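Local coordinates for thioredoxin-like fold domain-containing protein (PDB 1Z6M) that is of unknown function but has a thioredoxin-like fold and a CxxC pair at a helix start, consistent with a thiol-disulfide oxidoreductase, at residues Val29-Phe34 / Val62-Lys67. Residues are numbered along the deposited sequence; the frame is centred on the assembly and turned at random. Where two conformers were deposited one is given.
Sequences VKMIEF and VERIIK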
loop_
_atom_site.group_PDB
_atom_site.type_symbol
_atom_site.label_atom_id
_atom_site.label_comp_id
_atom_site.label_asym_id
_atom_site.label_seq_id
_atom_site.Cartn_x
_atom_site.Cartn_y
_atom_site.Cartn_z
ATOM N N VAL A 29 14.162 2.754 10.061
ATOM C CA VAL A 29 13.390 1.573 9.688
ATOM C C VAL A 29 12.553 1.902 8.460
ATOM O O VAL A 29 11.715 2.805 8.496
ATOM C CB VAL A 29 12.515 1.058 10.852
ATOM C CG1 VAL A 29 11.668 -0.125 10.401
ATOM C CG2 VAL A 29 13.393 0.676 12.048
ATOM N N LYS A 30 12.802 1.171 7.376
ATOM C CA LYS A 30 12.075 1.371 6.124
ATOM C C LYS A 30 11.047 0.272 5.983
ATOM O O LYS A 30 11.397 -0.906 5.928
ATOM C CB LYS A 30 13.032 1.338 4.929
ATOM C CG LYS A 30 14.215 2.323 5.007
ATOM C CD LYS A 30 13.765 3.770 5.176
ATOM C CE LYS A 30 14.930 4.727 5.002
ATOM N NZ LYS A 30 14.559 6.095 5.425
HETATM N N MSE A 31 9.779 0.663 5.954
HETATM C CA MSE A 31 8.667 -0.280 5.868
HETATM C C MSE A 31 8.082 -0.201 4.469
HETATM O O MSE A 31 7.504 0.818 4.104
HETATM C CB MSE A 31 7.608 0.075 6.916
HETATM C CG MSE A 31 6.392 -0.852 6.933
HETATM SE SE MSE A 31 5.205 -0.484 8.307
HETATM C CE MSE A 31 6.311 -0.663 9.753
ATOM N N ILE A 32 8.237 -1.271 3.698
ATOM C CA ILE A 32 7.759 -1.319 2.316
ATOM C C ILE A 32 6.430 -2.061 2.269
ATOM O O ILE A 32 6.322 -3.173 2.779
ATOM C CB ILE A 32 8.821 -1.990 1.411
ATOM C CG1 ILE A 32 10.051 -1.069 1.267
ATOM C CG2 ILE A 32 8.245 -2.325 0.036
ATOM C CD1 ILE A 32 11.313 -1.776 0.817
ATOM N N GLU A 33 5.419 -1.440 1.668
ATOM C CA GLU A 33 4.064 -1.992 1.686
ATOM C C GLU A 33 3.514 -2.080 0.277
ATOM O O GLU A 33 3.177 -1.053 -0.327
ATOM C CB GLU A 33 3.128 -1.116 2.542
ATOM C CG GLU A 33 3.699 -0.839 3.916
ATOM C CD GLU A 33 2.891 0.109 4.771
ATOM O OE1 GLU A 33 1.632 0.106 4.736
ATOM O OE2 GLU A 33 3.544 0.847 5.526
ATOM N N PHE A 34 3.393 -3.299 -0.239
ATOM C CA PHE A 34 2.718 -3.530 -1.516
ATOM C C PHE A 34 1.250 -3.784 -1.217
ATOM O O PHE A 34 0.901 -4.756 -0.542
ATOM C CB PHE A 34 3.312 -4.745 -2.246
ATOM C CG PHE A 34 4.673 -4.505 -2.834
ATOM C CD1 PHE A 34 5.825 -4.642 -2.053
ATOM C CD2 PHE A 34 4.812 -4.131 -4.172
ATOM C CE1 PHE A 34 7.091 -4.435 -2.601
ATOM C CE2 PHE A 34 6.061 -3.913 -4.719
ATOM C CZ PHE A 34 7.199 -4.058 -3.941
ATOM N N VAL A 62 10.259 5.151 11.824
ATOM C CA VAL A 62 9.835 4.465 10.609
ATOM C C VAL A 62 9.518 5.435 9.482
ATOM O O VAL A 62 8.882 6.469 9.701
ATOM C CB VAL A 62 8.578 3.598 10.894
ATOM C CG1 VAL A 62 7.906 3.123 9.599
ATOM C CG2 VAL A 62 8.923 2.416 11.785
ATOM N N GLU A 63 9.982 5.088 8.283
ATOM C CA GLU A 63 9.472 5.672 7.048
ATOM C C GLU A 63 8.718 4.582 6.300
ATOM O O GLU A 63 9.247 3.490 6.096
ATOM C CB GLU A 63 10.610 6.181 6.164
ATOM C CG GLU A 63 10.118 6.885 4.888
ATOM C CD GLU A 63 11.220 7.234 3.896
ATOM O OE1 GLU A 63 12.298 6.606 3.921
ATOM O OE2 GLU A 63 10.997 8.147 3.066
ATOM N N ARG A 64 7.484 4.875 5.902
ATOM C CA ARG A 64 6.710 3.932 5.101
ATOM C C ARG A 64 6.869 4.289 3.646
ATOM O O ARG A 64 6.843 5.474 3.282
ATOM C CB ARG A 64 5.233 3.987 5.460
ATOM C CG ARG A 64 4.941 3.699 6.926
ATOM C CD ARG A 64 3.504 4.056 7.268
ATOM N NE ARG A 64 2.577 3.106 6.658
ATOM C CZ ARG A 64 1.252 3.184 6.746
ATOM N NH1 ARG A 64 0.676 4.193 7.390
ATOM N NH2 ARG A 64 0.500 2.249 6.176
ATOM N N ILE A 65 7.037 3.255 2.818
ATOM C CA ILE A 65 7.050 3.428 1.369
ATOM C C ILE A 65 5.927 2.561 0.815
ATOM O O ILE A 65 6.026 1.334 0.746
ATOM C CB ILE A 65 8.414 3.094 0.711
ATOM C CG1 ILE A 65 9.558 3.865 1.378
ATOM C CG2 ILE A 65 8.357 3.411 -0.778
ATOM C CD1 ILE A 65 10.243 3.103 2.527
ATOM N N ILE A 66 4.837 3.232 0.459
ATOM C CA ILE A 66 3.602 2.565 0.078
ATOM C C ILE A 66 3.555 2.435 -1.439
ATOM O O ILE A 66 3.560 3.452 -2.158
ATOM C CB ILE A 66 2.372 3.300 0.655
ATOM C CG1 ILE A 66 2.432 3.302 2.193
ATOM C CG2 ILE A 66 1.073 2.641 0.175
ATOM C CD1 ILE A 66 1.458 4.271 2.855
ATOM N N LYS A 67 3.532 1.185 -1.890
ATOM C CA LYS A 67 3.599 0.836 -3.301
ATOM C C LYS A 67 2.237 0.349 -3.748
ATOM O O LYS A 67 1.823 -0.758 -3.394
ATOM C CB LYS A 67 4.689 -0.216 -3.522
ATOM C CG LYS A 67 6.069 0.345 -3.138
ATOM C CD LYS A 67 7.170 -0.681 -3.256
ATOM C CE LYS A 67 8.501 -0.148 -2.737
ATOM N NZ LYS A 67 9.243 0.710 -3.732
#
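With CG beside the backbone N (chi1 -51°) and an extended chain beyond it, E33 reaches over to R64, whose own chain bends at chi3 (71°) to turn its guanidinium edge toward the carboxylate. R64 grips side-on: NE gives a bond of 2.7 Å to E33 OE2, and NH2 an almost straight one of 2.8 Å to OE1. Both oxygens are met on their syn sides, and the carboxylate and guanidinium planes are only 12° apart, so the paired bonds fix the rotation of each. I66 CD1 covers one face of the guanidinium near its rim, and E33 OE1 also accepts a bond from W45 NE1. The buried charges of E33 and R64 probably offset each other. On the same face, V62 packs against V29 and the CB of selenomethionine M31. On the opposite face of the sheet, K67 CD rests over the F34 ring, 3.4 Å from CZ in a CH-pi contact, while K67 CE touches I32 CG2 at 3.5 Å. The amine of K67 goes on to T18 O and E141. At the other end, K30 NZ meets E63 OE1 at 2.8 Å on the anti side, well out of the carboxylate plane, and is also bound by the S25 and A27 carbonyls. Five backbone hydrogen bonds, from E63 N to V29 O through K67 N to E33 O, join the strands in parallel register. They are the two strands of a right-handed beta-alpha-beta crossover through helix 40-58, which packs on M31, V62 and R64, as in the thioredoxin fold. Both strands lie inside the sheet, with antiparallel neighbours: 20-22 on the outer side of 62-67 and 152-155 next to 29-34.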